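Local coordinates for polymerase X (Deinococcus radiodurans, PDB 2W9M), which probably catalyses template-directed DNA synthesis from deoxynucleoside triphosphates as a family X DNA polymerase, and carries a zinc-binding PHP domain, at residues 120-125 / 162-167; 156-161 / 461-466; 170-175 / 226-231; 191-196 / 498-503. All blocks are in the same frame, centred on the assembly; numbering follows the deposited sequence.

Interaction 1. Residues 120-125 / 162-167; sequences SLERLR and SLRAGL
R164, in the first turn of helix 163-176, runs across E122, in the first turn of helix 121-130. Its CB starts the chain toward that helix, with CG anti to the backbone N (chi1 -179°), and the aliphatic part then meets the methylenes of the glutamate: R164 CG sits 3.6 Å from E122 CG, and R164 CD comes to 3.5 Å from E122 CB. At chi3 (-70°) the chain bends, which takes NE past S120, 4.0 Å from S120 OG. The guanidinium ends with S120 CB over one face, 4.0 Å from R164 NH1, while NH2 forms a salt bridge with D525, in the loop before helix 526-535.

The glutamate turns its own charge elsewhere. Bent at chi2, it carries E122 OE2 over the start of the other helix, 3.8 Å from A165 CA, and E122 OE1 pairs with R125 NH1 in the plane of that guanidinium. Both helices begin with a serine N-cap: S120 OG takes the N-H of R123, and S162 OG that of A165, the latter bond almost straight at 174°.

E122 and R164 thus touch through their carbon chains, although their charges are opposite. Each charge is met by a different partner, so what joins the two helix starts directly is van der Waals packing, with the ionic bonds spreading outward to R125 and D525.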
# COMPACT_ATOMS: atom_id res chain seq x y z
N SER A 120 -9.64 4.86 0.68
CA SER A 120 -8.67 5.51 -0.20
C SER A 120 -9.33 6.35 -1.29
O SER A 120 -10.51 6.20 -1.57
CB SER A 120 -7.73 4.48 -0.83
OG SER A 120 -8.42 3.62 -1.71
N LEU A 121 -8.55 7.24 -1.89
CA LEU A 121 -9.02 8.06 -2.99
C LEU A 121 -9.63 7.22 -4.10
O LEU A 121 -10.71 7.51 -4.61
CB LEU A 121 -7.88 8.91 -3.54
CG LEU A 121 -7.89 10.36 -3.07
CD1 LEU A 121 -8.59 10.49 -1.72
CD2 LEU A 121 -6.48 10.92 -3.03
N GLU A 122 -8.92 6.16 -4.47
CA GLU A 122 -9.37 5.28 -5.54
C GLU A 122 -10.69 4.58 -5.18
O GLU A 122 -11.59 4.49 -6.01
CB GLU A 122 -8.30 4.25 -5.87
CG GLU A 122 -8.80 3.07 -6.69
CD GLU A 122 -9.49 3.50 -7.97
OE1 GLU A 122 -10.31 2.71 -8.47
OE2 GLU A 122 -9.22 4.62 -8.46
N ARG A 123 -10.78 4.08 -3.96
CA ARG A 123 -11.98 3.40 -3.48
C ARG A 123 -13.15 4.38 -3.31
O ARG A 123 -14.32 4.00 -3.47
CB ARG A 123 -11.68 2.68 -2.16
CG ARG A 123 -12.88 2.05 -1.49
CD ARG A 123 -13.30 0.76 -2.17
NE ARG A 123 -14.44 0.14 -1.50
CZ ARG A 123 -15.71 0.35 -1.81
NH1 ARG A 123 -16.02 1.17 -2.81
NH2 ARG A 123 -16.67 -0.25 -1.13
N LEU A 124 -12.85 5.64 -3.00
CA LEU A 124 -13.85 6.69 -2.93
C LEU A 124 -14.38 6.95 -4.33
O LEU A 124 -15.58 7.13 -4.54
CB LEU A 124 -13.25 7.98 -2.37
CG LEU A 124 -14.11 8.89 -1.49
CD1 LEU A 124 -13.48 10.27 -1.40
CD2 LEU A 124 -15.54 9.00 -1.98
N ARG A 125 -13.47 6.98 -5.30
CA ARG A 125 -13.85 7.26 -6.69
C ARG A 125 -14.76 6.17 -7.24
O ARG A 125 -15.69 6.45 -8.00
CB ARG A 125 -12.61 7.39 -7.57
CG ARG A 125 -12.95 7.48 -9.04
CD ARG A 125 -11.80 7.06 -9.91
NE ARG A 125 -12.28 6.21 -10.99
CZ ARG A 125 -12.19 4.89 -10.99
NH1 ARG A 125 -11.62 4.27 -9.97
NH2 ARG A 125 -12.66 4.19 -12.01
N SER A 162 -0.87 6.28 -8.39
CA SER A 162 -0.59 5.07 -7.63
C SER A 162 -0.93 3.86 -8.48
O SER A 162 -1.75 3.95 -9.39
CB SER A 162 -1.40 5.04 -6.32
OG SER A 162 -2.78 4.81 -6.56
N LEU A 163 -0.28 2.74 -8.20
CA LEU A 163 -0.56 1.51 -8.93
C LEU A 163 -2.04 1.15 -8.84
O LEU A 163 -2.60 0.58 -9.78
CB LEU A 163 0.29 0.36 -8.39
CG LEU A 163 0.05 -1.01 -9.03
CD1 LEU A 163 0.26 -0.95 -10.54
CD2 LEU A 163 0.96 -2.06 -8.40
N ARG A 164 -2.66 1.47 -7.71
CA ARG A 164 -4.06 1.15 -7.49
C ARG A 164 -4.98 1.88 -8.47
O ARG A 164 -5.80 1.26 -9.13
CB ARG A 164 -4.47 1.47 -6.04
CG ARG A 164 -5.92 1.14 -5.73
CD ARG A 164 -6.38 1.71 -4.39
NE ARG A 164 -5.77 1.04 -3.25
CZ ARG A 164 -4.90 1.61 -2.42
NH1 ARG A 164 -4.55 2.88 -2.60
NH2 ARG A 164 -4.39 0.92 -1.41
N ALA A 165 -4.84 3.20 -8.55
CA ALA A 165 -5.65 4.01 -9.46
C ALA A 165 -5.44 3.64 -10.92
O ALA A 165 -6.40 3.46 -11.67
CB ALA A 165 -5.38 5.49 -9.25
N GLY A 166 -4.18 3.52 -11.33
CA GLY A 166 -3.86 3.16 -12.70
C GLY A 166 -4.41 1.80 -13.10
O GLY A 166 -4.94 1.62 -14.19
N LEU A 167 -4.29 0.83 -12.20
CA LEU A 167 -4.75 -0.53 -12.47
C LEU A 167 -6.27 -0.60 -12.49
O LEU A 167 -6.86 -1.26 -13.35
CB LEU A 167 -4.17 -1.50 -11.44
CG LEU A 167 -4.18 -3.00 -11.76
CD1 LEU A 167 -3.79 -3.24 -13.20
CD2 LEU A 167 -3.23 -3.73 -10.82

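Interaction 2. Residues 156-161 / 461-466; sequences EARQRQ and LLLRRP
A single side chain, L463, carries this contact from the side of 461-466, and it is its CD1 methyl that goes deepest. That methyl rests over the centre of the R158 guanidinium, 3.6 Å above its plane, and the two side chains cross at about a right angle. Both methyls of L463 touch the backbone carbonyl, CD1 at 3.3 Å and CD2 at 3.5 Å from R160 O, so CD1 is wedged between a flat cation and the backbone. R158 reaches it through a folded chain, bent at chi2 and chi3 (73°). Its NE also donates to Q161 OE1 at 3.3 Å, from above the carbonyl plane, while Q161 NE2 binds F155 O.

The loose side is the R160 side chain, which comes only to 4.5 Å (R160 CB to L463 CD2) and heads off toward T194 and R196. The outer side of L463 is exposed, and beyond it R464 turns to D98.

L463 sits in the tight turn just before a classic beta bulge, in which R464 N and R465 N both donate to L461 O. This bulged loop follows strand 453-454 of the parallel sheet that bears the zinc-binding residues of the PHP domain, and through L463 it touches the linker leaving helix 141-157 of the polymerase part.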
# COMPACT_ATOMS: atom_id res chain seq x y z
N GLU A 156 -5.29 14.91 -10.73
CA GLU A 156 -4.65 15.70 -11.78
C GLU A 156 -3.44 16.47 -11.26
O GLU A 156 -2.55 16.82 -12.03
CB GLU A 156 -5.67 16.64 -12.43
CG GLU A 156 -6.80 15.89 -13.13
CD GLU A 156 -7.69 16.79 -13.96
OE1 GLU A 156 -7.95 17.93 -13.52
OE2 GLU A 156 -8.13 16.35 -15.04
N ALA A 157 -3.41 16.71 -9.95
CA ALA A 157 -2.27 17.36 -9.32
C ALA A 157 -1.02 16.50 -9.41
O ALA A 157 0.03 16.95 -9.86
CB ALA A 157 -2.60 17.68 -7.86
N ARG A 158 -1.15 15.25 -8.98
CA ARG A 158 -0.06 14.27 -9.03
C ARG A 158 0.59 14.20 -10.42
O ARG A 158 -0.09 14.31 -11.44
CB ARG A 158 -0.60 12.89 -8.64
CG ARG A 158 -0.81 12.71 -7.15
CD ARG A 158 -2.20 12.16 -6.83
NE ARG A 158 -2.36 10.76 -7.18
CZ ARG A 158 -2.59 9.79 -6.29
NH1 ARG A 158 -2.68 10.08 -5.00
NH2 ARG A 158 -2.73 8.53 -6.70
N GLN A 159 1.91 14.03 -10.44
CA GLN A 159 2.62 13.84 -11.70
C GLN A 159 2.53 12.38 -12.11
O GLN A 159 2.50 12.05 -13.29
CB GLN A 159 4.08 14.25 -11.58
CG GLN A 159 4.38 15.68 -12.00
CD GLN A 159 5.84 15.88 -12.34
OE1 GLN A 159 6.50 14.99 -12.89
NE2 GLN A 159 6.37 17.07 -12.02
N ARG A 160 2.49 11.51 -11.11
CA ARG A 160 2.35 10.08 -11.34
C ARG A 160 1.25 9.51 -10.44
O ARG A 160 1.00 10.02 -9.35
CB ARG A 160 3.68 9.37 -11.10
CG ARG A 160 4.63 9.42 -12.29
CD ARG A 160 5.88 8.56 -12.07
NE ARG A 160 6.41 8.03 -13.33
CZ ARG A 160 6.34 6.75 -13.69
NH1 ARG A 160 5.78 5.86 -12.89
NH2 ARG A 160 6.85 6.36 -14.85
N GLN A 161 0.57 8.47 -10.92
CA GLN A 161 -0.54 7.87 -10.20
C GLN A 161 -0.10 6.65 -9.40
O GLN A 161 0.93 6.05 -9.71
CB GLN A 161 -1.65 7.48 -11.17
CG GLN A 161 -2.19 8.63 -12.00
CD GLN A 161 -2.75 9.74 -11.13
OE1 GLN A 161 -3.26 9.48 -10.04
NE2 GLN A 161 -2.65 10.97 -11.61
N LEU A 461 5.93 6.60 2.02
CA LEU A 461 4.56 6.68 1.52
C LEU A 461 4.54 7.23 0.10
O LEU A 461 4.72 8.42 -0.11
CB LEU A 461 3.69 7.56 2.43
CG LEU A 461 3.31 6.97 3.78
CD1 LEU A 461 2.34 7.89 4.50
CD2 LEU A 461 2.72 5.58 3.62
N LEU A 462 4.31 6.35 -0.88
CA LEU A 462 4.33 6.75 -2.28
C LEU A 462 3.51 8.01 -2.57
O LEU A 462 2.34 8.08 -2.22
CB LEU A 462 3.85 5.60 -3.19
CG LEU A 462 4.82 4.47 -3.54
CD1 LEU A 462 6.24 4.90 -3.25
CD2 LEU A 462 4.50 3.19 -2.79
N LEU A 463 4.15 8.98 -3.22
CA LEU A 463 3.50 10.22 -3.65
C LEU A 463 3.22 11.21 -2.52
O LEU A 463 2.51 12.19 -2.71
CB LEU A 463 2.20 9.93 -4.41
CG LEU A 463 2.30 9.07 -5.67
CD1 LEU A 463 0.93 8.87 -6.29
CD2 LEU A 463 3.25 9.70 -6.68
N ARG A 464 3.77 10.95 -1.33
CA ARG A 464 3.55 11.83 -0.19
C ARG A 464 4.84 12.21 0.54
O ARG A 464 5.14 13.38 0.72
CB ARG A 464 2.55 11.20 0.79
CG ARG A 464 2.37 11.98 2.08
CD ARG A 464 1.21 11.44 2.91
NE ARG A 464 -0.06 11.62 2.21
CZ ARG A 464 -0.81 12.71 2.31
NH1 ARG A 464 -0.42 13.72 3.08
NH2 ARG A 464 -1.95 12.80 1.64
N ARG A 465 5.61 11.20 0.95
CA ARG A 465 6.87 11.42 1.65
C ARG A 465 7.81 10.23 1.45
O ARG A 465 7.38 9.09 1.48
CB ARG A 465 6.62 11.60 3.15
CG ARG A 465 6.03 10.36 3.81
CD ARG A 465 6.76 9.99 5.10
NE ARG A 465 5.97 10.31 6.29
CZ ARG A 465 5.19 9.43 6.91
NH1 ARG A 465 5.08 8.19 6.47
NH2 ARG A 465 4.52 9.81 7.99
N PRO A 466 9.10 10.51 1.22
CA PRO A 466 10.11 9.44 1.18
C PRO A 466 10.25 8.80 2.56
O PRO A 466 9.74 9.34 3.54
CB PRO A 466 11.39 10.20 0.83
CG PRO A 466 11.10 11.62 1.25
CD PRO A 466 9.68 11.81 0.86

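Interaction 3. Residues 170-175 / 226-231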
# COMPACT_ATOMS: atom_id res chain seq x y z
N ALA A 170 -7.49 1.08 -15.76
CA ALA A 170 -7.22 0.21 -16.90
C ALA A 170 -8.18 -0.98 -16.92
O ALA A 170 -8.69 -1.37 -17.98
CB ALA A 170 -5.78 -0.27 -16.90
N GLU A 171 -8.44 -1.56 -15.75
CA GLU A 171 -9.39 -2.67 -15.65
C GLU A 171 -10.81 -2.24 -16.04
O GLU A 171 -11.52 -2.99 -16.71
CB GLU A 171 -9.37 -3.28 -14.24
CG GLU A 171 -10.75 -3.56 -13.64
CD GLU A 171 -11.08 -2.66 -12.44
OE1 GLU A 171 -10.41 -2.79 -11.39
OE2 GLU A 171 -12.02 -1.84 -12.54
N GLU A 172 -11.20 -1.04 -15.64
CA GLU A 172 -12.53 -0.51 -15.95
C GLU A 172 -12.71 -0.24 -17.44
O GLU A 172 -13.74 -0.58 -18.02
CB GLU A 172 -12.80 0.76 -15.14
CG GLU A 172 -14.25 1.24 -15.20
CD GLU A 172 -14.47 2.53 -14.42
OE1 GLU A 172 -15.62 2.78 -14.00
OE2 GLU A 172 -13.49 3.28 -14.23
N LEU A 173 -11.71 0.39 -18.06
CA LEU A 173 -11.78 0.71 -19.49
C LEU A 173 -11.74 -0.55 -20.35
O LEU A 173 -12.34 -0.59 -21.42
CB LEU A 173 -10.65 1.65 -19.90
CG LEU A 173 -10.73 3.04 -19.28
CD1 LEU A 173 -9.73 3.98 -19.95
CD2 LEU A 173 -12.14 3.59 -19.38
N ALA A 174 -11.02 -1.57 -19.89
CA ALA A 174 -11.00 -2.84 -20.58
C ALA A 174 -12.43 -3.36 -20.71
O ALA A 174 -12.80 -3.93 -21.74
CB ALA A 174 -10.14 -3.84 -19.84
N GLY A 175 -13.22 -3.15 -19.67
CA GLY A 175 -14.62 -3.55 -19.66
C GLY A 175 -15.40 -3.04 -20.86
O GLY A 175 -16.30 -3.72 -21.36
N GLY A 226 -5.98 10.20 -23.49
CA GLY A 226 -7.04 10.98 -22.87
C GLY A 226 -6.88 11.04 -21.37
O GLY A 226 -5.78 10.86 -20.84
N ASP A 227 -7.98 11.29 -20.67
CA ASP A 227 -7.96 11.47 -19.23
C ASP A 227 -9.27 10.94 -18.67
O ASP A 227 -10.34 11.51 -18.94
CB ASP A 227 -7.81 12.95 -18.90
CG ASP A 227 -7.23 13.20 -17.52
OD1 ASP A 227 -6.04 12.88 -17.31
OD2 ASP A 227 -7.96 13.73 -16.65
N TYR A 228 -9.21 9.86 -17.91
CA TYR A 228 -10.42 9.34 -17.27
C TYR A 228 -10.46 9.66 -15.78
O TYR A 228 -9.77 9.02 -14.98
CB TYR A 228 -10.57 7.83 -17.50
CG TYR A 228 -11.92 7.32 -17.05
CD1 TYR A 228 -13.06 7.56 -17.81
CD2 TYR A 228 -12.06 6.61 -15.86
CE1 TYR A 228 -14.30 7.10 -17.41
CE2 TYR A 228 -13.30 6.14 -15.46
CZ TYR A 228 -14.41 6.39 -16.23
OH TYR A 228 -15.64 5.93 -15.83
N GLU A 229 -11.28 10.64 -15.42
CA GLU A 229 -11.43 11.07 -14.04
C GLU A 229 -10.10 11.38 -13.37
O GLU A 229 -9.82 10.90 -12.27
CB GLU A 229 -12.22 10.02 -13.25
CG GLU A 229 -13.64 9.86 -13.76
CD GLU A 229 -14.40 8.74 -13.07
OE1 GLU A 229 -13.85 8.15 -12.11
OE2 GLU A 229 -15.54 8.45 -13.49
N GLY A 230 -9.28 12.17 -14.06
CA GLY A 230 -8.00 12.62 -13.52
C GLY A 230 -6.84 11.69 -13.81
O GLY A 230 -5.68 12.09 -13.71
N VAL A 231 -7.15 10.45 -14.17
CA VAL A 231 -6.13 9.45 -14.45
C VAL A 231 -5.81 9.41 -15.95
O VAL A 231 -6.67 9.05 -16.76
CB VAL A 231 -6.59 8.05 -14.01
CG1 VAL A 231 -5.49 7.04 -14.25
CG2 VAL A 231 -7.00 8.07 -12.55
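The apolar part of this contact is a methyl on a ring: L173 CD2 lies over one face of the Y228 ring, 4.4 Å from Y228 CD1. L173 hangs from helix 163-176 and also packs on V233 and L200, so its contact with the tyrosine continues onto the neighbouring strands 231-238 and 194-203. Further packing on the ring comes from within the hairpin, where E229 CG sits 4.1 Å above the ring plane, toward the rim.

A polar group meets the same ring without bonding to it. E172, with CG anti to the backbone N (chi1 -169°) and the chain extended beyond it, reaches out from the helix and sets E172 OE2 3.1 Å from Y228 CE2. The approach is oblique, and the carboxylate plane stands at 89° to the ring plane. The phenol's hydrogen bond is made elsewhere, to E129 OE2, although E172 OE1 is 3.6 Å from Y228 OH.

Y228 ends a strand just where the chain reverses. Residues 228 to 231 form a type I' beta turn, closed by Y228 N to V231 O at 2.9 Å and by the reciprocal bond from V231 N, the tight two-residue connection of a beta hairpin joining strands 224-228 and 231-238. D227 OD2 adds a weak bond from G230 N.

Ionic contacts link both segments to another helix, 121-130. Its R125 makes salt bridges with E172 OE2 and with E229 OE1, a shared cation that probably offsets the mutual repulsion of these two carboxylates, whose named oxygens are 5.3 Å apart.

Interaction 4. Residues 191-196 / 498-503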
# COMPACT_ATOMS: atom_id res chain seq x y z
N GLY A 191 3.56 -3.78 -12.74
CA GLY A 191 3.42 -3.53 -11.32
C GLY A 191 4.26 -2.41 -10.74
O GLY A 191 4.58 -2.41 -9.55
N LEU A 192 4.63 -1.45 -11.58
CA LEU A 192 5.39 -0.31 -11.11
C LEU A 192 4.67 0.32 -9.91
O LEU A 192 3.49 0.67 -10.01
CB LEU A 192 5.56 0.71 -12.23
CG LEU A 192 6.95 1.34 -12.34
CD1 LEU A 192 7.97 0.27 -12.66
CD2 LEU A 192 6.96 2.44 -13.39
N GLU A 193 5.36 0.44 -8.78
CA GLU A 193 4.76 1.00 -7.57
C GLU A 193 4.08 2.35 -7.85
O GLU A 193 3.08 2.70 -7.22
CB GLU A 193 5.79 1.14 -6.45
CG GLU A 193 7.08 1.86 -6.86
CD GLU A 193 8.09 0.93 -7.51
OE1 GLU A 193 7.98 -0.31 -7.33
OE2 GLU A 193 9.01 1.43 -8.19
N THR A 194 4.63 3.09 -8.80
CA THR A 194 4.04 4.33 -9.26
C THR A 194 3.88 4.26 -10.78
O THR A 194 4.68 3.61 -11.46
CB THR A 194 4.89 5.53 -8.85
OG1 THR A 194 4.49 5.97 -7.54
CG2 THR A 194 4.71 6.66 -9.82
N VAL A 195 2.86 4.91 -11.32
CA VAL A 195 2.45 4.69 -12.70
C VAL A 195 2.17 5.98 -13.48
O VAL A 195 1.46 6.87 -13.01
CB VAL A 195 1.19 3.80 -12.74
CG1 VAL A 195 0.29 4.21 -13.88
CG2 VAL A 195 1.59 2.34 -12.85
N ARG A 196 2.73 6.08 -14.68
CA ARG A 196 2.58 7.29 -15.49
C ARG A 196 1.18 7.44 -16.08
O ARG A 196 0.70 8.55 -16.29
CB ARG A 196 3.62 7.34 -16.61
CG ARG A 196 3.61 6.12 -17.52
CD ARG A 196 4.72 6.20 -18.57
NE ARG A 196 4.23 6.53 -19.91
CZ ARG A 196 3.80 7.73 -20.28
NH1 ARG A 196 3.78 8.74 -19.42
NH2 ARG A 196 3.38 7.92 -21.52
N ASP A 498 10.69 -2.41 -0.49
CA ASP A 498 10.76 -2.25 -1.94
C ASP A 498 11.17 -3.56 -2.60
O ASP A 498 11.99 -4.29 -2.06
CB ASP A 498 11.76 -1.14 -2.30
CG ASP A 498 11.66 -0.72 -3.75
OD1 ASP A 498 12.69 -0.79 -4.45
OD2 ASP A 498 10.56 -0.33 -4.20
N TRP A 499 10.61 -3.85 -3.77
CA TRP A 499 10.90 -5.11 -4.45
C TRP A 499 12.36 -5.19 -4.87
O TRP A 499 12.91 -6.28 -5.03
CB TRP A 499 9.97 -5.35 -5.65
CG TRP A 499 10.18 -4.41 -6.80
CD1 TRP A 499 9.48 -3.26 -7.05
CD2 TRP A 499 11.14 -4.53 -7.85
NE1 TRP A 499 9.95 -2.66 -8.19
CE2 TRP A 499 10.96 -3.42 -8.70
CE3 TRP A 499 12.13 -5.46 -8.16
CZ2 TRP A 499 11.75 -3.22 -9.84
CZ3 TRP A 499 12.90 -5.26 -9.29
CH2 TRP A 499 12.71 -4.15 -10.12
N ARG A 500 13.00 -4.03 -5.04
CA ARG A 500 14.40 -4.00 -5.41
C ARG A 500 15.28 -4.54 -4.30
O ARG A 500 16.24 -5.26 -4.55
CB ARG A 500 14.83 -2.58 -5.79
CG ARG A 500 14.31 -2.14 -7.15
CD ARG A 500 14.28 -0.63 -7.28
NE ARG A 500 13.46 -0.22 -8.41
CZ ARG A 500 12.14 -0.04 -8.35
NH1 ARG A 500 11.50 -0.24 -7.20
NH2 ARG A 500 11.46 0.33 -9.43
N GLU A 501 14.95 -4.20 -3.06
CA GLU A 501 15.70 -4.69 -1.91
C GLU A 501 15.38 -6.16 -1.62
O GLU A 501 16.25 -6.91 -1.19
CB GLU A 501 15.44 -3.83 -0.68
CG GLU A 501 15.87 -2.38 -0.84
CD GLU A 501 17.37 -2.23 -1.07
OE1 GLU A 501 18.11 -3.22 -0.91
OE2 GLU A 501 17.81 -1.10 -1.40
N ALA A 502 14.13 -6.55 -1.86
CA ALA A 502 13.72 -7.95 -1.73
C ALA A 502 14.45 -8.83 -2.74
O ALA A 502 14.80 -9.97 -2.44
CB ALA A 502 12.21 -8.07 -1.91
N LEU A 503 14.65 -8.31 -3.94
CA LEU A 503 15.38 -9.02 -4.99
C LEU A 503 16.81 -9.32 -4.53
O LEU A 503 17.32 -10.41 -4.76
CB LEU A 503 15.40 -8.21 -6.29
CG LEU A 503 16.13 -8.83 -7.48
CD1 LEU A 503 15.53 -10.17 -7.85
CD2 LEU A 503 16.11 -7.89 -8.67
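E193 brings its carboxylate to the edges of two flat groups, the W499 indole and the R500 guanidinium. E193 OE1 comes to the indole edge in plane and takes a weak bond from W499 NE1 at 3.2 Å. At the guanidinium edge, the carboxylates of E193 and D498 both approach. The faces are filled from within 498-503: W499 CZ2 lies 3.5 Å above the R500 guanidinium plane, over its centre, and R500 CG in turn sits over a face of the indole toward its rim.

E193 OE2 receives R500 NH2 at 3.0 Å on its syn lone pair, tilted 20° from the guanidinium plane, and R500 NH1 more weakly. D498 OD1, also through its syn lone pair, takes R500 NH1 at 3.0 Å, this time in plane and nearly straight (165°). D498 is the N-cap of helix 499-505 as well, accepting weakly from R500 N. E193 gets here with CG between its backbone N and carbonyl carbon (chi1 51°) and a bend at chi2.

E193 is buried, and this three-residue salt-bridge network ties the polymerase part, just before strand 194-203, to a helix of the PHP domain. E193 OE1 and D498 OD2 are only 4.1 Å apart; R500 between the acids, with R460 on D498 OD2, would be expected to balance that repulsion and favour the ionised form of both.

How the interactions relate
Interaction 1 is the most buried of the four; interactions 2, 3 and 4 are partly buried, and interaction 3 lies farthest from the centre of the chain. Interactions 1 and 3 share helix 163-176 and are joined by R125, whose salt bridges reach both segments of interaction 3. Interactions 2 and 4 each connect the polymerase part with the PHP domain, but one through a leucine methyl and the other through a salt-bridge network. They meet where Q161 O probably accepts a hydrogen bond from V195 N. L463 of interaction 2 also packs on S162 of interaction 1, while L163 fits against residues 191-195 of interaction 4.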